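Local coordinates for cell surface protein (Faecalibacterium prausnitzii A2-165, PDB 4GT6), which is of unknown function but, as a BspA-type leucine-rich-repeat protein of the cell surface, probably binds other proteins, at residues Tyr14-Ile17 against Thr23-Ile26; Ile36-Gln41 against Arg57-Tyr62; Glu337-Pro342 against Ser351-Cys356. One frame throughout, in Å; residues are numbered along the deposited sequence.

Overall arrangement
The contacts follow one another along the chain, contacts 1 and 2 at one end of the solenoid and contact 3 on the opposite side of the chain's centre. Contact 1 pairs strands 14-18 and 24-29; contact 2 then runs from strand 35-37 to the loop before strand 68-71. Their centres are about 10 Å apart and they touch, Tyr14 packing on Ile36 and Pro39, so the hairpin packs directly on segment 36-41. Contact 3, between strand 338-341 and the loop after it, is centred about 55 Å from contact 2. Contacts 2 and 3 each pair a strand with a phenylalanine-bearing loop, consistent with one repeat plan at both ends of this part of the longer protein.

Contact 1: residues Tyr14-Ile17 against Thr23-Ile26; sequences YQFI and TATI
Ile17 and Thr25 form the hydrogen-bonded pair of an antiparallel beta hairpin, and Phe16 and Ile26 the adjoining non-hydrogen-bonded one. Two backbone bonds define the register: Ile17 N gives to Thr25 O over 3.0 Å at 160°, and Thr25 N returns to Ile17 O at 166°. The first donor lies in the carbonyl plane, whereas the second is tilted out of its own. Beyond this ring, Ile17 O also receives a CA-H...O contact from Ala24 CA, 3.3 Å away.

On one face of the hairpin Ile17 and Thr25 lie side by side and point the same way. Ile17 holds CG1 between its backbone N and carbonyl carbon (chi1 63°), which sets that methylene 3.9 Å from Thr25 CB. The hydroxyl of Thr25 is occupied by Asn19 ND2, which also bonds Thr23 OG1 and thereby ties the connecting turn to the second strand; Thr23 OG1 is hydrogen-bonded to Asp21 OD1 as well.

The other face carries the purely apolar pair Phe16 and Ile26. At this pair the backbones come close, CA to CA 4.3 Å, and Phe16 swings its ring away from Ile26 to graze Ala24, CD2 to CB 3.9 Å. Ile26 has the largest area buried by the contact. It also touches Val51 of strand 47-54 and Pro39 in the loop after strand 35-37. Its two branches divide the work on Tyr14: CD1 sits 4.1 Å from Tyr14 CB, while CG2 meets the ring at its edge, near the plane, 3.5 Å from Tyr14 CD1.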
ATOM      1  N   TYR A  14      35.594   0.597  -6.524  1.00 18.78           N
ATOM      2  CA  TYR A  14      34.445   0.439  -7.393  1.00 18.24           C
ATOM      3  C   TYR A  14      34.777  -0.296  -8.678  1.00 22.24           C
ATOM      4  O   TYR A  14      35.828  -0.083  -9.281  1.00 23.89           O
ATOM      5  CB  TYR A  14      33.874   1.835  -7.745  1.00 19.02           C
ATOM      6  CG  TYR A  14      33.210   2.503  -6.561  1.00 19.07           C
ATOM      7  CD1 TYR A  14      31.867   2.282  -6.275  1.00 20.44           C
ATOM      8  CD2 TYR A  14      33.931   3.341  -5.712  1.00 19.29           C
ATOM      9  CE1 TYR A  14      31.258   2.872  -5.170  1.00 18.75           C
ATOM     10  CE2 TYR A  14      33.335   3.930  -4.598  1.00 20.03           C
ATOM     11  CZ  TYR A  14      31.989   3.705  -4.344  1.00 20.15           C
ATOM     12  OH  TYR A  14      31.383   4.263  -3.249  1.00 19.10           O
ATOM     13  N   GLN A  15      33.872  -1.156  -9.087  1.00 18.02           N
ATOM     14  CA  GLN A  15      33.922  -1.805 -10.386  1.00 17.03           C
ATOM     15  C   GLN A  15      32.836  -1.173 -11.234  1.00 19.15           C
ATOM     16  O   GLN A  15      31.815  -0.708 -10.701  1.00 16.37           O
ATOM     17  CB  GLN A  15      33.730  -3.312 -10.300  1.00 18.29           C
ATOM     18  CG  GLN A  15      34.831  -4.000  -9.492  1.00 23.12           C
ATOM     19  CD  GLN A  15      34.656  -5.487  -9.443  1.00 27.88           C
ATOM     20  OE1 GLN A  15      33.723  -6.063 -10.027  1.00 24.29           O
ATOM     21  NE2 GLN A  15      35.559  -6.149  -8.723  1.00 28.48           N
ATOM     22  N   PHE A  16      33.027  -1.190 -12.543  1.00 16.97           N
ATOM     23  CA  PHE A  16      32.099  -0.538 -13.449  1.00 16.47           C
ATOM     24  C   PHE A  16      32.155  -1.143 -14.829  1.00 21.16           C
ATOM     25  O   PHE A  16      33.136  -1.803 -15.209  1.00 21.33           O
ATOM     26  CB  PHE A  16      32.408   0.984 -13.528  1.00 17.91           C
ATOM     27  CG  PHE A  16      33.791   1.312 -14.062  1.00 20.63           C
ATOM     28  CD1 PHE A  16      34.895   1.347 -13.209  1.00 22.84           C
ATOM     29  CD2 PHE A  16      33.995   1.541 -15.425  1.00 21.48           C
ATOM     30  CE1 PHE A  16      36.181   1.605 -13.709  1.00 24.17           C
ATOM     31  CE2 PHE A  16      35.284   1.806 -15.922  1.00 23.92           C
ATOM     32  CZ  PHE A  16      36.360   1.872 -15.056  1.00 22.15           C
ATOM     33  N   ILE A  17      31.105  -0.888 -15.586  1.00 17.49           N
ATOM     34  CA  ILE A  17      30.999  -1.270 -16.998  1.00 17.83           C
ATOM     35  C   ILE A  17      30.884   0.035 -17.813  1.00 22.43           C
ATOM     36  O   ILE A  17      30.541   1.088 -17.254  1.00 19.30           O
ATOM     37  CB  ILE A  17      29.845  -2.263 -17.281  1.00 20.61           C
ATOM     38  CG1 ILE A  17      28.457  -1.648 -16.949  1.00 19.57           C
ATOM     39  CG2 ILE A  17      30.095  -3.609 -16.561  1.00 22.37           C
ATOM     40  CD1 ILE A  17      27.227  -2.403 -17.493  1.00 28.03           C
ATOM     41  N   THR A  23      29.681   6.906 -20.890  1.00 15.30           N
ATOM     42  CA  THR A  23      29.574   7.076 -19.443  1.00 15.76           C
ATOM     43  C   THR A  23      29.870   5.703 -18.848  1.00 18.83           C
ATOM     44  O   THR A  23      29.998   4.725 -19.600  1.00 17.91           O
ATOM     45  CB  THR A  23      28.206   7.611 -19.009  1.00 19.13           C
ATOM     46  OG1 THR A  23      27.190   6.664 -19.382  1.00 19.65           O
ATOM     47  CG2 THR A  23      27.915   9.025 -19.540  1.00 17.87           C
ATOM     48  N   ALA A  24      29.923   5.615 -17.512  1.00 15.58           N
ATOM     49  CA  ALA A  24      30.120   4.354 -16.818  1.00 15.05           C
ATOM     50  C   ALA A  24      28.978   4.088 -15.862  1.00 16.75           C
ATOM     51  O   ALA A  24      28.349   5.018 -15.347  1.00 16.47           O
ATOM     52  CB  ALA A  24      31.432   4.377 -16.041  1.00 16.03           C
ATOM     53  N   THR A  25      28.735   2.805 -15.602  1.00 13.89           N
ATOM     54  CA  THR A  25      27.779   2.349 -14.596  1.00 13.56           C
ATOM     55  C   THR A  25      28.559   1.637 -13.526  1.00 17.60           C
ATOM     56  O   THR A  25      29.288   0.699 -13.863  1.00 16.76           O
ATOM     57  CB  THR A  25      26.717   1.431 -15.220  1.00 15.43           C
ATOM     58  OG1 THR A  25      25.946   2.189 -16.159  1.00 16.05           O
ATOM     59  CG2 THR A  25      25.787   0.759 -14.137  1.00 13.83           C
ATOM     60  N   ILE A  26      28.404   2.047 -12.251  1.00 13.78           N
ATOM     61  CA  ILE A  26      29.027   1.332 -11.106  1.00 15.17           C
ATOM     62  C   ILE A  26      28.321  -0.011 -10.966  1.00 17.09           C
ATOM     63  O   ILE A  26      27.099  -0.035 -10.872  1.00 16.45           O
ATOM     64  CB  ILE A  26      28.916   2.149  -9.785  1.00 19.75           C
ATOM     65  CG1 ILE A  26      29.635   3.522  -9.863  1.00 22.50           C
ATOM     66  CG2 ILE A  26      29.382   1.306  -8.561  1.00 21.24           C
ATOM     67  CD1 ILE A  26      31.065   3.513 -10.276  1.00 24.79           C
TER

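Contact 2: residues Ile36-Gln41 against Arg57-Tyr62; sequences ITIPAQ and RVFCNY. With EDO (1,2-ethanediol), chain N.
The backbones of Ile36 and Phe59 stay 10.1 Å apart at their CA atoms, with no hydrogen bond between the segments, so side chains alone span the gap between the strand and two beta turns, type I over Arg57-Cys60 and type II over Phe59-Tyr62.

Phe59 does most of the bridging. With CG anti to its carbonyl carbon (chi1 -63°), the ring reaches inward and meets both isoleucines, which approach from the opposite direction. Ile36 presents two methyls to the CE1-CZ side: CD1 lies 3.7 Å from Phe59 CE1, and CG2 lies 3.8 Å from Phe59 CZ. Ile38 uses CD1 alone, at the ring edge near its plane, 3.7 Å from Phe59 CE2. Replacing Phe59 by an alanine would probably leave both isoleucine CD1 methyls without their partner and open a gap between strand and loop.

The neighbouring Tyr62 ring has Phe59 CD1 over one face, offset toward its rim, and its hydroxyl is hydrogen-bonded to Glu33 O. Beside the two rings an ethanediol, probably from the crystallisation liquor, donates from O1 to Val58 O at 2.8 Å and also lies at the Tyr62 edge, ethanediol O1 to Tyr62 CD1 3.4 Å.

Outside the segments the Phe59 ring meets that of Phe83, their planes about 5° apart. A strand faced by a loop whose phenylalanine points into the interior, in line with a like residue further along the chain, is consistent with the stacked coils of a BspA-type leucine-rich-repeat solenoid.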
ATOM      1  N   ILE A  36      29.504   6.697   2.296  1.00 15.11           N
ATOM      2  CA  ILE A  36      29.819   6.365   0.906  1.00 14.79           C
ATOM      3  C   ILE A  36      29.801   7.617   0.040  1.00 19.19           C
ATOM      4  O   ILE A  36      28.908   8.454   0.166  1.00 19.11           O
ATOM      5  CB  ILE A  36      28.821   5.285   0.391  1.00 17.48           C
ATOM      6  CG1 ILE A  36      29.096   3.906   1.053  1.00 18.30           C
ATOM      7  CG2 ILE A  36      28.783   5.168  -1.166  1.00 18.30           C
ATOM      8  CD1 ILE A  36      30.333   3.180   0.537  1.00 24.47           C
ATOM      9  N   THR A  37      30.802   7.721  -0.830  1.00 17.68           N
ATOM     10  CA  THR A  37      30.897   8.769  -1.832  1.00 18.20           C
ATOM     11  C   THR A  37      31.022   8.076  -3.185  1.00 21.26           C
ATOM     12  O   THR A  37      32.081   7.520  -3.500  1.00 19.62           O
ATOM     13  CB  THR A  37      32.080   9.718  -1.564  1.00 26.60           C
ATOM     14  OG1 THR A  37      31.907  10.288  -0.279  1.00 26.85           O
ATOM     15  CG2 THR A  37      32.178  10.825  -2.621  1.00 25.91           C
ATOM     16  N   ILE A  38      29.945   8.113  -3.978  1.00 17.58           N
ATOM     17  CA  ILE A  38      29.961   7.499  -5.305  1.00 15.36           C
ATOM     18  C   ILE A  38      30.852   8.364  -6.195  1.00 18.02           C
ATOM     19  O   ILE A  38      30.693   9.577  -6.176  1.00 17.55           O
ATOM     20  CB  ILE A  38      28.515   7.355  -5.878  1.00 17.16           C
ATOM     21  CG1 ILE A  38      27.576   6.483  -4.961  1.00 17.72           C
ATOM     22  CG2 ILE A  38      28.545   6.877  -7.349  1.00 16.74           C
ATOM     23  CD1 ILE A  38      27.964   5.010  -4.825  1.00 21.64           C
ATOM     24  N   PRO A  39      31.818   7.780  -6.929  1.00 16.88           N
ATOM     25  CA  PRO A  39      32.709   8.614  -7.757  1.00 17.02           C
ATOM     26  C   PRO A  39      31.958   9.288  -8.914  1.00 18.94           C
ATOM     27  O   PRO A  39      31.010   8.713  -9.437  1.00 18.24           O
ATOM     28  CB  PRO A  39      33.750   7.609  -8.276  1.00 18.21           C
ATOM     29  CG  PRO A  39      33.039   6.294  -8.280  1.00 22.26           C
ATOM     30  CD  PRO A  39      32.155   6.341  -7.048  1.00 17.80           C
ATOM     31  N   ALA A  40      32.328  10.532  -9.232  1.00 18.49           N
ATOM     32  CA  ALA A  40      31.750  11.295 -10.349  1.00 19.02           C
ATOM     33  C   ALA A  40      32.347  10.821 -11.676  1.00 21.62           C
ATOM     34  O   ALA A  40      31.740  10.986 -12.745  1.00 19.94           O
ATOM     35  CB  ALA A  40      32.010  12.780 -10.160  1.00 20.30           C
ATOM     36  N   GLN A  41      33.566  10.298 -11.608  1.00 19.05           N
ATOM     37  CA  GLN A  41      34.285   9.817 -12.786  1.00 18.75           C
ATOM     38  C   GLN A  41      35.151   8.601 -12.444  1.00 22.64           C
ATOM     39  O   GLN A  41      35.613   8.461 -11.305  1.00 22.56           O
ATOM     40  CB  GLN A  41      35.149  10.937 -13.427  1.00 21.00           C
ATOM     41  CG  GLN A  41      36.278  11.493 -12.559  1.00 32.43           C
ATOM     42  CD  GLN A  41      37.189  12.465 -13.292  1.00 46.76           C
ATOM     43  OE1 GLN A  41      36.749  13.345 -14.053  1.00 37.24           O
ATOM     44  NE2 GLN A  41      38.490  12.322 -13.074  1.00 33.62           N
ATOM     45  N   ARG A  57      21.698  -3.471  -7.463  1.00 12.63           N
ATOM     46  CA  ARG A  57      22.131  -4.193  -6.277  1.00 11.63           C
ATOM     47  C   ARG A  57      23.524  -3.850  -5.746  1.00 14.83           C
ATOM     48  O   ARG A  57      24.045  -4.625  -4.936  1.00 14.02           O
ATOM     49  CB  ARG A  57      22.068  -5.734  -6.562  1.00 11.42           C
ATOM     50  CG  ARG A  57      20.754  -6.167  -7.254  1.00 16.58           C
ATOM     51  CD  ARG A  57      20.558  -7.677  -7.226  1.00 19.82           C
ATOM     52  NE  ARG A  57      19.946  -8.149  -5.976  1.00 22.89           N
ATOM     53  CZ  ARG A  57      18.635  -8.214  -5.732  1.00 28.06           C
ATOM     54  NH1 ARG A  57      17.759  -7.862  -6.665  1.00 18.29           N
ATOM     55  NH2 ARG A  57      18.194  -8.643  -4.561  1.00 22.98           N
ATOM     56  N   VAL A  58      24.118  -2.710  -6.123  1.00 11.65           N
ATOM     57  CA  VAL A  58      25.504  -2.404  -5.649  1.00 12.20           C
ATOM     58  C   VAL A  58      25.609  -2.450  -4.114  1.00 14.83           C
ATOM     59  O   VAL A  58      26.561  -3.038  -3.580  1.00 12.95           O
ATOM     60  CB  VAL A  58      26.062  -1.061  -6.228  1.00 14.48           C
ATOM     61  CG1 VAL A  58      27.457  -0.759  -5.655  1.00 14.88           C
ATOM     62  CG2 VAL A  58      26.154  -1.138  -7.759  1.00 14.51           C
ATOM     63  N   PHE A  59      24.627  -1.869  -3.396  1.00 12.22           N
ATOM     64  CA  PHE A  59      24.657  -1.903  -1.916  1.00 12.56           C
ATOM     65  C   PHE A  59      23.513  -2.753  -1.345  1.00 14.80           C
ATOM     66  O   PHE A  59      23.130  -2.599  -0.173  1.00 14.18           O
ATOM     67  CB  PHE A  59      24.599  -0.480  -1.342  1.00 13.98           C
ATOM     68  CG  PHE A  59      25.808   0.309  -1.753  1.00 15.99           C
ATOM     69  CD1 PHE A  59      26.982   0.251  -1.007  1.00 18.87           C
ATOM     70  CD2 PHE A  59      25.776   1.123  -2.877  1.00 18.25           C
ATOM     71  CE1 PHE A  59      28.116   0.962  -1.412  1.00 20.18           C
ATOM     72  CE2 PHE A  59      26.915   1.836  -3.272  1.00 21.46           C
ATOM     73  CZ  PHE A  59      28.074   1.730  -2.545  1.00 18.93           C
ATOM     74  N   CYS A  60      23.003  -3.680  -2.157  1.00 12.10           N
ATOM     75  CA  CYS A  60      21.929  -4.582  -1.756  1.00 12.43           C
ATOM     76  C   CYS A  60      22.412  -5.482  -0.611  1.00 14.78           C
ATOM     77  O   CYS A  60      23.452  -6.146  -0.745  1.00 14.77           O
ATOM     78  CB  CYS A  60      21.463  -5.416  -2.943  1.00 13.77           C
ATOM     79  SG  CYS A  60      20.095  -6.536  -2.546  1.00 18.64           S
ATOM     80  N   ASN A  61      21.698  -5.464   0.535  1.00 12.01           N
ATOM     81  CA  ASN A  61      22.081  -6.262   1.715  1.00 12.03           C
ATOM     82  C   ASN A  61      23.528  -5.956   2.162  1.00 17.35           C
ATOM     83  O   ASN A  61      24.222  -6.850   2.630  1.00 17.62           O
ATOM     84  CB  ASN A  61      21.922  -7.775   1.452  1.00 15.87           C
ATOM     85  CG  ASN A  61      20.493  -8.191   1.308  1.00 27.18           C
ATOM     86  OD1 ASN A  61      19.653  -7.824   2.128  1.00 21.27           O
ATOM     87  ND2 ASN A  61      20.172  -8.921   0.229  1.00 22.34           N
ATOM     88  N   TYR A  62      23.964  -4.693   2.030  1.00 14.41           N
ATOM     89  CA  TYR A  62      25.331  -4.258   2.400  1.00 13.53           C
ATOM     90  C   TYR A  62      25.595  -4.744   3.810  1.00 16.40           C
ATOM     91  O   TYR A  62      24.797  -4.460   4.694  1.00 17.57           O
ATOM     92  CB  TYR A  62      25.410  -2.732   2.289  1.00 14.49           C
ATOM     93  CG  TYR A  62      26.787  -2.154   2.543  1.00 14.40           C
ATOM     94  CD1 TYR A  62      27.853  -2.438   1.688  1.00 14.81           C
ATOM     95  CD2 TYR A  62      26.994  -1.231   3.564  1.00 14.23           C
ATOM     96  CE1 TYR A  62      29.108  -1.852   1.873  1.00 15.43           C
ATOM     97  CE2 TYR A  62      28.240  -0.636   3.762  1.00 14.07           C
ATOM     98  CZ  TYR A  62      29.293  -0.942   2.908  1.00 18.43           C
ATOM     99  OH  TYR A  62      30.520  -0.368   3.112  1.00 15.39           O
TER
HETATM  100  C1  EDO N 912      28.323  -4.746  -1.187  1.00 65.90           C
HETATM  101  O1  EDO N 912      28.463  -3.383  -1.561  1.00 65.81           O
HETATM  102  C2  EDO N 912      26.853  -5.042  -0.799  1.00 64.82           C
HETATM  103  O2  EDO N 912      26.048  -5.220  -1.940  1.00 66.36           O

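Contact 3: residues Glu337-Pro342 against Ser351-Cys356; sequences ERIAIP and SAFSNC
Ile339 and Phe353 make the close part of this contact, a single methyl against a ring edge. Ile339 CD1 sits near the plane of the Phe353 ring and is shared equally by two of its carbons, 3.5 Å from Phe353 CE1 and 3.5 Å from Phe353 CZ. The two side chains advance from opposite directions across a backbone gap of 10.3 Å between their CA atoms. Ile339 reaches the ring by holding CG1 anti to the backbone N (chi1 -177°), which sends the longer branch toward the loop. Its chi2 of 148° departs from a staggered value, a modest twist that accompanies the close approach of CD1.

Packing slackens two residues further along the strand. Ile341 CD1 comes no nearer than 4.5 Å to Phe353 CZ, obliquely to the ring, and Ile341 also rests on Ile362 and Tyr364 of the next strand. Less than half as much of Ile341 as of Ile339 is buried by the loop.

The polar groups of the two segments lie away from this apolar patch. Arg338 points off the other side of its strand, where it forms salt bridges with Asp317 and Glu363 on the strands flanking it. On the loop, Ser351 O accepts two hydrogen bonds from Ser354, from OG over 2.8 Å and from N over 3.2 Å, both from the same face of its carbonyl plane. The two bonds close the turn Ser351-Ser354 from which Phe353 projects, while Asn355 beyond it is exposed to solvent.

Phe353 also meets Phe330 with ring planes about 5° apart, and Ile339 packs on Ile316 and Ile362. Isoleucines lined up on parallel strands 315-317, 338-341 and 361-364, facing phenylalanines from the loops, are consistent with the interior of a BspA-type leucine-rich-repeat solenoid.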
ATOM      1  N   GLU A 337     -22.028 -11.656  21.097  1.00 27.81           N
ATOM      2  CA  GLU A 337     -22.839 -12.582  21.918  1.00 30.14           C
ATOM      3  C   GLU A 337     -23.861 -13.336  21.103  1.00 34.25           C
ATOM      4  O   GLU A 337     -24.166 -14.487  21.412  1.00 34.99           O
ATOM      5  CB  GLU A 337     -23.618 -11.820  23.020  1.00 33.04           C
ATOM      6  CG  GLU A 337     -22.781 -11.081  24.046  1.00 47.03           C
ATOM      7  CD  GLU A 337     -23.544 -10.113  24.939  1.00 73.81           C
ATOM      8  OE1 GLU A 337     -24.744  -9.860  24.678  1.00 76.02           O
ATOM      9  OE2 GLU A 337     -22.928  -9.587  25.893  1.00 66.05           O
ATOM     10  N   ARG A 338     -24.442 -12.657  20.101  1.00 29.84           N
ATOM     11  CA  ARG A 338     -25.526 -13.187  19.301  1.00 29.22           C
ATOM     12  C   ARG A 338     -25.257 -13.053  17.813  1.00 29.80           C
ATOM     13  O   ARG A 338     -24.846 -11.990  17.342  1.00 26.30           O
ATOM     14  CB  ARG A 338     -26.826 -12.441  19.653  1.00 30.46           C
ATOM     15  CG  ARG A 338     -28.088 -12.969  18.968  1.00 37.70           C
ATOM     16  CD  ARG A 338     -29.199 -11.938  19.007  1.00 40.68           C
ATOM     17  NE  ARG A 338     -30.201 -12.205  17.980  1.00 44.52           N
ATOM     18  CZ  ARG A 338     -30.272 -11.581  16.808  1.00 54.96           C
ATOM     19  NH1 ARG A 338     -29.422 -10.602  16.516  1.00 36.37           N
ATOM     20  NH2 ARG A 338     -31.213 -11.907  15.933  1.00 45.52           N
ATOM     21  N   ILE A 339     -25.543 -14.121  17.072  1.00 28.02           N
ATOM     22  CA  ILE A 339     -25.444 -14.089  15.614  1.00 26.94           C
ATOM     23  C   ILE A 339     -26.604 -14.887  15.025  1.00 30.16           C
ATOM     24  O   ILE A 339     -26.849 -16.017  15.439  1.00 31.47           O
ATOM     25  CB  ILE A 339     -24.061 -14.521  15.037  1.00 29.76           C
ATOM     26  CG1 ILE A 339     -24.054 -14.377  13.476  1.00 29.94           C
ATOM     27  CG2 ILE A 339     -23.652 -15.932  15.492  1.00 30.90           C
ATOM     28  CD1 ILE A 339     -22.760 -14.024  12.870  1.00 36.00           C
ATOM     29  N   ALA A 340     -27.338 -14.272  14.098  1.00 26.94           N
ATOM     30  CA  ALA A 340     -28.419 -14.961  13.387  1.00 27.08           C
ATOM     31  C   ALA A 340     -27.861 -15.425  12.041  1.00 28.73           C
ATOM     32  O   ALA A 340     -27.352 -14.607  11.276  1.00 26.59           O
ATOM     33  CB  ALA A 340     -29.624 -14.049  13.208  1.00 28.06           C
ATOM     34  N   ILE A 341     -27.864 -16.743  11.803  1.00 26.04           N
ATOM     35  CA  ILE A 341     -27.331 -17.342  10.575  1.00 24.02           C
ATOM     36  C   ILE A 341     -28.489 -17.939   9.748  1.00 27.08           C
ATOM     37  O   ILE A 341     -29.190 -18.827  10.243  1.00 27.71           O
ATOM     38  CB  ILE A 341     -26.246 -18.404  10.917  1.00 26.80           C
ATOM     39  CG1 ILE A 341     -25.025 -17.726  11.626  1.00 26.40           C
ATOM     40  CG2 ILE A 341     -25.819 -19.173   9.641  1.00 26.82           C
ATOM     41  CD1 ILE A 341     -24.003 -18.654  12.246  1.00 33.28           C
ATOM     42  N   PRO A 342     -28.691 -17.477   8.488  1.00 22.72           N
ATOM     43  CA  PRO A 342     -29.768 -18.045   7.667  1.00 21.88           C
ATOM     44  C   PRO A 342     -29.384 -19.429   7.141  1.00 26.17           C
ATOM     45  O   PRO A 342     -28.187 -19.745   7.038  1.00 23.92           O
ATOM     46  CB  PRO A 342     -29.912 -17.025   6.538  1.00 22.95           C
ATOM     47  CG  PRO A 342     -28.533 -16.466   6.359  1.00 26.80           C
ATOM     48  CD  PRO A 342     -27.943 -16.426   7.752  1.00 22.48           C
ATOM     49  N   SER A 351     -12.248 -20.862  11.483  1.00 27.99           N
ATOM     50  CA  SER A 351     -11.616 -19.572  11.807  1.00 26.64           C
ATOM     51  C   SER A 351     -12.597 -18.379  11.753  1.00 27.78           C
ATOM     52  O   SER A 351     -12.284 -17.328  12.314  1.00 26.44           O
ATOM     53  CB  SER A 351     -10.448 -19.300  10.870  1.00 27.67           C
ATOM     54  OG  SER A 351     -10.963 -18.999   9.585  1.00 29.38           O
ATOM     55  N   ALA A 352     -13.767 -18.534  11.098  1.00 24.46           N
ATOM     56  CA  ALA A 352     -14.727 -17.429  10.962  1.00 23.85           C
ATOM     57  C   ALA A 352     -15.177 -16.888  12.332  1.00 28.21           C
ATOM     58  O   ALA A 352     -15.368 -15.685  12.471  1.00 26.80           O
ATOM     59  CB  ALA A 352     -15.933 -17.873  10.145  1.00 24.14           C
ATOM     60  N   PHE A 353     -15.285 -17.755  13.346  1.00 26.18           N
ATOM     61  CA  PHE A 353     -15.711 -17.323  14.677  1.00 27.30           C
ATOM     62  C   PHE A 353     -14.635 -17.625  15.729  1.00 34.49           C
ATOM     63  O   PHE A 353     -14.960 -17.842  16.899  1.00 36.34           O
ATOM     64  CB  PHE A 353     -17.073 -17.962  15.034  1.00 29.36           C
ATOM     65  CG  PHE A 353     -18.179 -17.417  14.159  1.00 29.08           C
ATOM     66  CD1 PHE A 353     -18.742 -16.169  14.417  1.00 30.34           C
ATOM     67  CD2 PHE A 353     -18.613 -18.118  13.042  1.00 29.37           C
ATOM     68  CE1 PHE A 353     -19.730 -15.646  13.588  1.00 29.62           C
ATOM     69  CE2 PHE A 353     -19.606 -17.592  12.207  1.00 31.19           C
ATOM     70  CZ  PHE A 353     -20.147 -16.355  12.478  1.00 28.80           C
ATOM     71  N   SER A 354     -13.342 -17.581  15.324  1.00 31.58           N
ATOM     72  CA  SER A 354     -12.218 -17.813  16.232  1.00 32.64           C
ATOM     73  C   SER A 354     -12.072 -16.625  17.176  1.00 35.51           C
ATOM     74  O   SER A 354     -12.364 -15.495  16.788  1.00 33.30           O
ATOM     75  CB  SER A 354     -10.926 -18.056  15.455  1.00 36.36           C
ATOM     76  OG  SER A 354     -10.628 -16.987  14.573  1.00 44.22           O
ATOM     77  N   ASN A 355     -11.678 -16.887  18.430  1.00 33.84           N
ATOM     78  CA  ASN A 355     -11.504 -15.870  19.484  1.00 35.06           C
ATOM     79  C   ASN A 355     -12.770 -14.993  19.657  1.00 37.87           C
ATOM     80  O   ASN A 355     -12.688 -13.762  19.725  1.00 37.70           O
ATOM     81  CB  ASN A 355     -10.258 -15.001  19.230  1.00 37.98           C
ATOM     82  CG  ASN A 355      -8.956 -15.742  19.379  1.00 67.09           C
ATOM     83  OD1 ASN A 355      -8.228 -15.966  18.408  1.00 61.11           O
ATOM     84  ND2 ASN A 355      -8.618 -16.119  20.604  1.00 63.22           N
ATOM     85  N   CYS A 356     -13.941 -15.650  19.653  1.00 33.23           N
ATOM     86  CA  CYS A 356     -15.261 -15.064  19.890  1.00 31.43           C
ATOM     87  C   CYS A 356     -15.765 -15.662  21.209  1.00 37.95           C
ATOM     88  O   CYS A 356     -16.706 -16.469  21.238  1.00 36.58           O
ATOM     89  CB  CYS A 356     -16.205 -15.332  18.722  1.00 29.37           C
ATOM     90  SG  CYS A 356     -15.871 -14.299  17.270  1.00 30.79           S
TER